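Local atomic coordinates of probable fimbrial chaperone YadV (Escherichia coli K-12, PDB entry 5GHU), a protein that probably acts as a periplasmic usher-pathway chaperone that helps pilin subunits fold on their way to fimbriae, which may contribute to adhesion to surfaces. Residues L136-F141 against L151-P156; P158-F163 against I182-D187. All coordinates share one frame; numbering follows the deposited sequence.

Contact 1 of 2, residues L136-F141 against L151-P156; sequences LALKWF and LRVTNP
Strand 139-141 pairs with strand 151-155 in an antiparallel hairpin, their axes 4.7 Å apart at closest approach, with K139 bonded to T154 and F141 to R152 through both backbone N-H and C=O groups. The bond from K139 N to T154 O measures 2.9 Å and is nearly straight at 169°. Between these two pairs sits the non-hydrogen-bonded pair W140 and V153, and its side chains enter the interior of the immunoglobulin-like C-terminal domain. There V153 CG1 stands over one face of the indole, 3.9 Å from the centroid of the W140 six-membered ring, while V153 CG2 meets W140 CE3 at 3.4 Å. L138 continues this apolar side, its CD2 lying 3.5 Å from N155 CB; F163 also touches both L138 and W140. The other face of the hairpin is polar and aromatic. The R152 guanidinium stacks over one face of the F141 ring, planes 15° apart and CZ 3.8 Å from the ring centroid, a cation-pi stack. Bends at chi2 and chi3 bring the guanidinium over the ring, and T154 OG1 accepts a bond from R152 NH1 at 2.8 Å, in the guanidinium plane. T154 OG1 is also hydrogen-bonded to D187. The guanidinium is thus gripped at its edge by T154 OG1 and covered on one face by F141, which should limit its rotation, and the nearby D187 carboxylate may partly offset its charge.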
ATOM      1  N   LEU A 136     -15.237   4.796  -1.841  1.00 18.21           N
ATOM      2  CA  LEU A 136     -16.496   5.475  -2.162  1.00 17.97           C
ATOM      3  C   LEU A 136     -16.702   6.725  -1.320  1.00 19.40           C
ATOM      4  O   LEU A 136     -17.400   7.650  -1.711  1.00 21.75           O
ATOM      5  CB  LEU A 136     -17.691   4.491  -1.957  1.00 19.78           C
ATOM      6  CG  LEU A 136     -19.107   5.094  -1.898  1.00 29.34           C
ATOM      7  CD1 LEU A 136     -19.495   5.823  -3.232  1.00 35.06           C
ATOM      8  CD2 LEU A 136     -20.190   4.009  -1.560  1.00 31.21           C
ATOM      9  N   ALA A 137     -16.151   6.710  -0.083  1.00 15.88           N
ATOM     10  CA  ALA A 137     -16.311   7.843   0.814  1.00 16.74           C
ATOM     11  C   ALA A 137     -15.425   9.027   0.513  1.00 18.56           C
ATOM     12  O   ALA A 137     -15.694  10.125   1.008  1.00 18.99           O
ATOM     13  CB  ALA A 137     -16.056   7.396   2.254  1.00 18.72           C
ATOM     14  N   LEU A 138     -14.406   8.818  -0.299  1.00 17.57           N
ATOM     15  CA  LEU A 138     -13.518   9.959  -0.682  1.00 17.15           C
ATOM     16  C   LEU A 138     -14.296  11.055  -1.370  1.00 18.57           C
ATOM     17  O   LEU A 138     -15.222  10.794  -2.194  1.00 19.58           O
ATOM     18  CB  LEU A 138     -12.376   9.507  -1.604  1.00 16.85           C
ATOM     19  CG  LEU A 138     -11.486   8.385  -1.023  1.00 17.18           C
ATOM     20  CD1 LEU A 138     -10.394   7.980  -2.077  1.00 19.31           C
ATOM     21  CD2 LEU A 138     -10.803   8.877   0.303  1.00 17.50           C
ATOM     22  N   LYS A 139     -13.923  12.300  -1.036  1.00 17.34           N
ATOM     23  CA  LYS A 139     -14.493  13.450  -1.741  1.00 18.68           C
ATOM     24  C   LYS A 139     -13.441  14.075  -2.631  1.00 19.82           C
ATOM     25  O   LYS A 139     -12.299  14.302  -2.222  1.00 20.82           O
ATOM     26  CB  LYS A 139     -15.013  14.496  -0.736  1.00 19.95           C
ATOM     27  CG  LYS A 139     -16.029  13.902   0.241  1.00 23.83           C
ATOM     28  CD  LYS A 139     -17.191  13.382  -0.555  1.00 36.32           C
ATOM     29  CE  LYS A 139     -18.354  12.967   0.331  1.00 59.72           C
ATOM     30  NZ  LYS A 139     -19.253  11.983  -0.374  1.00 66.98           N
ATOM     31  N   TRP A 140     -13.859  14.389  -3.850  1.00 17.79           N
ATOM     32  CA  TRP A 140     -12.948  14.918  -4.854  1.00 18.94           C
ATOM     33  C   TRP A 140     -13.280  16.325  -5.272  1.00 19.52           C
ATOM     34  O   TRP A 140     -14.451  16.689  -5.447  1.00 20.73           O
ATOM     35  CB  TRP A 140     -13.037  14.032  -6.121  1.00 18.57           C
ATOM     36  CG  TRP A 140     -12.715  12.574  -5.880  1.00 16.99           C
ATOM     37  CD1 TRP A 140     -13.534  11.611  -5.277  1.00 16.92           C
ATOM     38  CD2 TRP A 140     -11.499  11.900  -6.222  1.00 19.33           C
ATOM     39  NE1 TRP A 140     -12.871  10.420  -5.250  1.00 19.26           N
ATOM     40  CE2 TRP A 140     -11.638  10.547  -5.820  1.00 17.42           C
ATOM     41  CE3 TRP A 140     -10.310  12.312  -6.887  1.00 19.63           C
ATOM     42  CZ2 TRP A 140     -10.632   9.624  -5.970  1.00 16.35           C
ATOM     43  CZ3 TRP A 140      -9.287  11.364  -7.062  1.00 19.77           C
ATOM     44  CH2 TRP A 140      -9.459  10.032  -6.632  1.00 18.83           C
ATOM     45  N   PHE A 141     -12.237  17.146  -5.423  1.00 19.76           N
ATOM     46  CA  PHE A 141     -12.361  18.568  -5.787  1.00 19.92           C
ATOM     47  C   PHE A 141     -11.301  19.000  -6.760  1.00 22.87           C
ATOM     48  O   PHE A 141     -10.170  18.494  -6.715  1.00 22.00           O
ATOM     49  CB  PHE A 141     -12.182  19.464  -4.519  1.00 21.09           C
ATOM     50  CG  PHE A 141     -13.112  19.097  -3.414  1.00 20.51           C
ATOM     51  CD1 PHE A 141     -12.792  18.073  -2.522  1.00 20.88           C
ATOM     52  CD2 PHE A 141     -14.335  19.720  -3.322  1.00 24.72           C
ATOM     53  CE1 PHE A 141     -13.651  17.730  -1.534  1.00 21.03           C
ATOM     54  CE2 PHE A 141     -15.182  19.421  -2.286  1.00 27.96           C
ATOM     55  CZ  PHE A 141     -14.849  18.410  -1.407  1.00 25.34           C
ATOM     56  N   LEU A 151      -6.251  17.532  -8.487  1.00 24.27           N
ATOM     57  CA  LEU A 151      -7.435  17.268  -7.696  1.00 23.03           C
ATOM     58  C   LEU A 151      -7.027  17.269  -6.249  1.00 23.17           C
ATOM     59  O   LEU A 151      -5.976  16.737  -5.903  1.00 24.87           O
ATOM     60  CB  LEU A 151      -8.038  15.927  -8.013  1.00 20.85           C
ATOM     61  CG  LEU A 151      -8.399  15.860  -9.490  1.00 23.59           C
ATOM     62  CD1 LEU A 151      -8.730  14.436  -9.847  1.00 22.55           C
ATOM     63  CD2 LEU A 151      -9.624  16.702  -9.675  1.00 30.18           C
ATOM     64  N   ARG A 152      -7.887  17.838  -5.418  1.00 20.50           N
ATOM     65  CA  ARG A 152      -7.721  17.661  -3.969  1.00 19.06           C
ATOM     66  C   ARG A 152      -8.710  16.593  -3.514  1.00 19.34           C
ATOM     67  O   ARG A 152      -9.903  16.631  -3.875  1.00 21.19           O
ATOM     68  CB  ARG A 152      -7.951  18.972  -3.240  1.00 19.22           C
ATOM     69  CG  ARG A 152      -7.829  18.878  -1.694  1.00 20.57           C
ATOM     70  CD  ARG A 152      -9.159  18.647  -0.967  1.00 22.15           C
ATOM     71  NE  ARG A 152     -10.021  19.831  -1.076  1.00 20.88           N
ATOM     72  CZ  ARG A 152     -11.130  20.016  -0.336  1.00 20.52           C
ATOM     73  NH1 ARG A 152     -11.501  19.110   0.585  1.00 21.15           N
ATOM     74  NH2 ARG A 152     -11.847  21.142  -0.495  1.00 21.03           N
ATOM     75  N   VAL A 153      -8.215  15.635  -2.765  1.00 17.15           N
ATOM     76  CA  VAL A 153      -9.001  14.469  -2.394  1.00 16.28           C
ATOM     77  C   VAL A 153      -9.016  14.409  -0.861  1.00 19.82           C
ATOM     78  O   VAL A 153      -7.973  14.600  -0.231  1.00 19.79           O
ATOM     79  CB  VAL A 153      -8.400  13.180  -2.954  1.00 18.75           C
ATOM     80  CG1 VAL A 153      -9.387  11.967  -2.783  1.00 20.63           C
ATOM     81  CG2 VAL A 153      -8.091  13.354  -4.460  1.00 20.40           C
ATOM     82  N   THR A 154     -10.201  14.192  -0.296  1.00 17.52           N
ATOM     83  CA  THR A 154     -10.356  14.187   1.177  1.00 15.68           C
ATOM     84  C   THR A 154     -10.869  12.830   1.594  1.00 18.03           C
ATOM     85  O   THR A 154     -11.870  12.367   1.056  1.00 18.40           O
ATOM     86  CB  THR A 154     -11.322  15.261   1.581  1.00 18.25           C
ATOM     87  OG1 THR A 154     -10.707  16.543   1.348  1.00 20.28           O
ATOM     88  CG2 THR A 154     -11.651  15.203   3.071  1.00 18.57           C
ATOM     89  N   ASN A 155     -10.189  12.235   2.571  1.00 15.97           N
ATOM     90  CA  ASN A 155     -10.566  10.912   3.124  1.00 16.03           C
ATOM     91  C   ASN A 155     -11.146  11.094   4.509  1.00 16.46           C
ATOM     92  O   ASN A 155     -10.385  11.399   5.425  1.00 17.11           O
ATOM     93  CB  ASN A 155      -9.314  10.058   3.190  1.00 18.18           C
ATOM     94  CG  ASN A 155      -9.592   8.642   3.720  1.00 16.02           C
ATOM     95  OD1 ASN A 155     -10.698   8.289   4.073  1.00 17.12           O
ATOM     96  ND2 ASN A 155      -8.542   7.839   3.692  1.00 17.38           N
ATOM     97  N   PRO A 156     -12.439  10.945   4.652  1.00 16.01           N
ATOM     98  CA  PRO A 156     -13.109  11.149   5.956  1.00 17.40           C
ATOM     99  C   PRO A 156     -13.130   9.890   6.829  1.00 18.02           C
ATOM    100  O   PRO A 156     -13.785   9.924   7.899  1.00 20.54           O
ATOM    101  CB  PRO A 156     -14.540  11.529   5.557  1.00 20.17           C
ATOM    102  CG  PRO A 156     -14.773  10.665   4.306  1.00 19.33           C
ATOM    103  CD  PRO A 156     -13.417  10.630   3.555  1.00 17.56           C
TER

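Contact 2 of 2, residues P158-F163 against I182-D187; sequences PYYVSF and IAPFSD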
ATOM      1  N   PRO A 158     -11.359   6.195   8.726  1.00 17.65           N
ATOM      2  CA  PRO A 158     -10.140   5.725   9.437  1.00 16.63           C
ATOM      3  C   PRO A 158      -9.257   4.758   8.693  1.00 19.26           C
ATOM      4  O   PRO A 158      -8.329   4.217   9.277  1.00 17.50           O
ATOM      5  CB  PRO A 158     -10.717   5.024  10.690  1.00 16.91           C
ATOM      6  CG  PRO A 158     -12.108   4.522  10.189  1.00 20.50           C
ATOM      7  CD  PRO A 158     -12.621   5.639   9.270  1.00 18.16           C
ATOM      8  N   TYR A 159      -9.502   4.584   7.389  1.00 17.21           N
ATOM      9  CA  TYR A 159      -8.758   3.648   6.561  1.00 17.11           C
ATOM     10  C   TYR A 159      -7.928   4.342   5.494  1.00 17.21           C
ATOM     11  O   TYR A 159      -8.353   5.369   4.937  1.00 17.58           O
ATOM     12  CB  TYR A 159      -9.722   2.685   5.824  1.00 16.48           C
ATOM     13  CG  TYR A 159     -10.631   1.926   6.754  1.00 16.35           C
ATOM     14  CD1 TYR A 159     -10.104   0.866   7.495  1.00 19.22           C
ATOM     15  CD2 TYR A 159     -11.986   2.261   6.878  1.00 17.11           C
ATOM     16  CE1 TYR A 159     -10.944   0.121   8.358  1.00 23.58           C
ATOM     17  CE2 TYR A 159     -12.855   1.488   7.726  1.00 18.27           C
ATOM     18  CZ  TYR A 159     -12.292   0.436   8.442  1.00 24.05           C
ATOM     19  OH  TYR A 159     -13.048  -0.337   9.335  1.00 22.92           O
ATOM     20  N   TYR A 160      -6.757   3.794   5.233  1.00 14.41           N
ATOM     21  CA  TYR A 160      -6.061   4.188   4.003  1.00 16.15           C
ATOM     22  C   TYR A 160      -6.892   3.814   2.797  1.00 17.93           C
ATOM     23  O   TYR A 160      -7.591   2.765   2.774  1.00 17.79           O
ATOM     24  CB  TYR A 160      -4.680   3.491   3.868  1.00 17.17           C
ATOM     25  CG  TYR A 160      -3.685   3.999   4.849  1.00 15.52           C
ATOM     26  CD1 TYR A 160      -3.655   3.549   6.167  1.00 16.83           C
ATOM     27  CD2 TYR A 160      -2.840   5.008   4.486  1.00 16.76           C
ATOM     28  CE1 TYR A 160      -2.744   4.070   7.077  1.00 20.81           C
ATOM     29  CE2 TYR A 160      -1.904   5.548   5.435  1.00 18.75           C
ATOM     30  CZ  TYR A 160      -1.891   5.039   6.707  1.00 20.36           C
ATOM     31  OH  TYR A 160      -1.003   5.594   7.619  1.00 22.61           O
ATOM     32  N   VAL A 161      -6.739   4.638   1.750  1.00 16.88           N
ATOM     33  CA  VAL A 161      -7.169   4.220   0.404  1.00 17.06           C
ATOM     34  C   VAL A 161      -5.972   4.225  -0.519  1.00 16.60           C
ATOM     35  O   VAL A 161      -5.202   5.192  -0.572  1.00 17.98           O
ATOM     36  CB  VAL A 161      -8.283   5.114  -0.188  1.00 15.40           C
ATOM     37  CG1 VAL A 161      -8.612   4.677  -1.650  1.00 17.84           C
ATOM     38  CG2 VAL A 161      -9.570   5.007   0.667  1.00 17.66           C
ATOM     39  N   SER A 162      -5.806   3.094  -1.246  1.00 16.90           N
ATOM     40  CA  SER A 162      -4.678   2.893  -2.179  1.00 17.08           C
ATOM     41  C   SER A 162      -5.266   2.670  -3.566  1.00 18.22           C
ATOM     42  O   SER A 162      -6.342   2.077  -3.671  1.00 20.27           O
ATOM     43  CB  SER A 162      -3.881   1.638  -1.801  1.00 21.27           C
ATOM     44  OG  SER A 162      -3.270   1.771  -0.489  1.00 26.45           O
ATOM     45  N   PHE A 163      -4.553   3.108  -4.598  1.00 18.72           N
ATOM     46  CA  PHE A 163      -5.085   2.959  -5.970  1.00 18.31           C
ATOM     47  C   PHE A 163      -4.130   2.233  -6.895  1.00 17.93           C
ATOM     48  O   PHE A 163      -2.896   2.379  -6.799  1.00 22.18           O
ATOM     49  CB  PHE A 163      -5.320   4.349  -6.617  1.00 19.83           C
ATOM     50  CG  PHE A 163      -6.228   5.273  -5.822  1.00 17.92           C
ATOM     51  CD1 PHE A 163      -5.690   6.109  -4.864  1.00 18.93           C
ATOM     52  CD2 PHE A 163      -7.590   5.257  -6.020  1.00 18.96           C
ATOM     53  CE1 PHE A 163      -6.532   6.978  -4.099  1.00 18.46           C
ATOM     54  CE2 PHE A 163      -8.452   6.140  -5.338  1.00 18.22           C
ATOM     55  CZ  PHE A 163      -7.907   7.020  -4.363  1.00 18.25           C
ATOM     56  N   ILE A 182      -3.938   7.698   0.079  1.00 16.01           N
ATOM     57  CA  ILE A 182      -4.440   8.769   0.948  1.00 14.61           C
ATOM     58  C   ILE A 182      -4.718   8.214   2.357  1.00 15.50           C
ATOM     59  O   ILE A 182      -5.395   7.206   2.526  1.00 17.63           O
ATOM     60  CB  ILE A 182      -5.666   9.490   0.334  1.00 16.84           C
ATOM     61  CG1 ILE A 182      -6.126  10.632   1.265  1.00 17.95           C
ATOM     62  CG2 ILE A 182      -6.801   8.552  -0.058  1.00 20.88           C
ATOM     63  CD1 ILE A 182      -7.157  11.553   0.580  1.00 22.86           C
ATOM     64  N   ALA A 183      -4.030   8.822   3.306  1.00 16.61           N
ATOM     65  CA  ALA A 183      -4.125   8.376   4.714  1.00 16.07           C
ATOM     66  C   ALA A 183      -5.475   8.656   5.326  1.00 16.52           C
ATOM     67  O   ALA A 183      -6.230   9.527   4.880  1.00 17.50           O
ATOM     68  CB  ALA A 183      -2.977   9.073   5.509  1.00 18.71           C
ATOM     69  N   PRO A 184      -5.781   7.945   6.428  1.00 16.01           N
ATOM     70  CA  PRO A 184      -7.020   8.236   7.185  1.00 15.56           C
ATOM     71  C   PRO A 184      -7.125   9.709   7.517  1.00 16.25           C
ATOM     72  O   PRO A 184      -6.099  10.364   7.865  1.00 18.01           O
ATOM     73  CB  PRO A 184      -6.880   7.413   8.483  1.00 18.60           C
ATOM     74  CG  PRO A 184      -5.992   6.233   8.018  1.00 16.79           C
ATOM     75  CD  PRO A 184      -5.010   6.792   6.971  1.00 16.44           C
ATOM     76  N   PHE A 185      -8.352  10.227   7.427  1.00 16.95           N
ATOM     77  CA  PHE A 185      -8.606  11.591   7.992  1.00 15.12           C
ATOM     78  C   PHE A 185      -7.653  12.641   7.465  1.00 15.37           C
ATOM     79  O   PHE A 185      -7.102  13.452   8.257  1.00 19.70           O
ATOM     80  CB  PHE A 185      -8.561  11.569   9.549  1.00 17.04           C
ATOM     81  CG  PHE A 185      -9.520  10.576  10.176  1.00 19.12           C
ATOM     82  CD1 PHE A 185     -10.894  10.622   9.922  1.00 19.38           C
ATOM     83  CD2 PHE A 185      -9.007   9.579  10.979  1.00 19.09           C
ATOM     84  CE1 PHE A 185     -11.790   9.717  10.529  1.00 19.21           C
ATOM     85  CE2 PHE A 185      -9.867   8.646  11.583  1.00 17.96           C
ATOM     86  CZ  PHE A 185     -11.236   8.703  11.379  1.00 19.34           C
ATOM     87  N   SER A 186      -7.405  12.625   6.151  1.00 16.90           N
ATOM     88  CA  SER A 186      -6.416  13.526   5.554  1.00 16.06           C
ATOM     89  C   SER A 186      -6.819  13.924   4.138  1.00 15.63           C
ATOM     90  O   SER A 186      -7.765  13.371   3.567  1.00 16.97           O
ATOM     91  CB  SER A 186      -5.066  12.816   5.520  1.00 17.74           C
ATOM     92  OG  SER A 186      -5.060  11.890   4.407  1.00 20.26           O
ATOM     93  N   ASP A 187      -6.117  14.937   3.669  1.00 17.00           N
ATOM     94  CA  ASP A 187      -6.219  15.369   2.266  1.00 16.81           C
ATOM     95  C   ASP A 187      -4.970  14.980   1.509  1.00 19.19           C
ATOM     96  O   ASP A 187      -3.864  14.936   2.087  1.00 21.28           O
ATOM     97  CB  ASP A 187      -6.338  16.899   2.195  1.00 17.26           C
ATOM     98  CG  ASP A 187      -7.691  17.429   2.586  1.00 20.50           C
ATOM     99  OD1 ASP A 187      -8.547  16.665   2.975  1.00 19.13           O
ATOM    100  OD2 ASP A 187      -7.861  18.679   2.546  1.00 23.94           O
TER
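Y160 and P184 form the tight part of this contact: P184 CD sits 3.4 Å from the centroid of the Y160 ring, only 5° off the ring normal, in a CH-pi contact. P184 CG also presses on P158 O at 3.3 Å, making the proline a wedge between P158 and Y160. With CG anti to its own carbonyl carbon (chi1 -70°), the tyrosine swings its ring over the proline, and Y160 CE2 also reaches A183 CB at 3.7 Å. With an alanine here, P184 CD is likely to lose its aromatic cover and a gap to open beside A183 CB. Next along the chain, V161 and I182 make a single antiparallel bridge, with V161 N to I182 O at 3.0 Å and I182 N to V161 O at 2.9 Å. V161 CB packs on I182 CG2 at 3.7 Å. P184 and F185 are the central residues of a type II beta turn from A183 to S186, and F185 and S186 face N155 as a G1 beta bulge, leading into strand 186-191. S186 OG donates a hydrogen bond to A183 O (2.7 Å) from above the carbonyl plane. At the corner of the turn the contact loosens toward solvent: exposed F185 lays the CE2-CZ side of its ring against P158, with F185 CZ 3.8 Å from P158 CB.

Both contacts meet on the three-stranded sheet of the C-terminal domain, where strand 150-155 of contact 1 lies beside strand 186-191, which the 182-187 segment runs into. N155 N bonds to S186 O at 2.9 Å, and N155 ND2 makes weak bonds to A183 O and I182 O, so the two are stitched edge to edge. Contact 1 is a regular hairpin with a buried apolar face and a more exposed cationic-aromatic one; contact 2 joins two largely irregular segments by one bridge and proline-aromatic packing. Buried residues mix with exposed ones in each. Contact 2 lies nearer the other domain: Y160 meets E85 and F121 there, while W140 of contact 1 turns to F206 within its own.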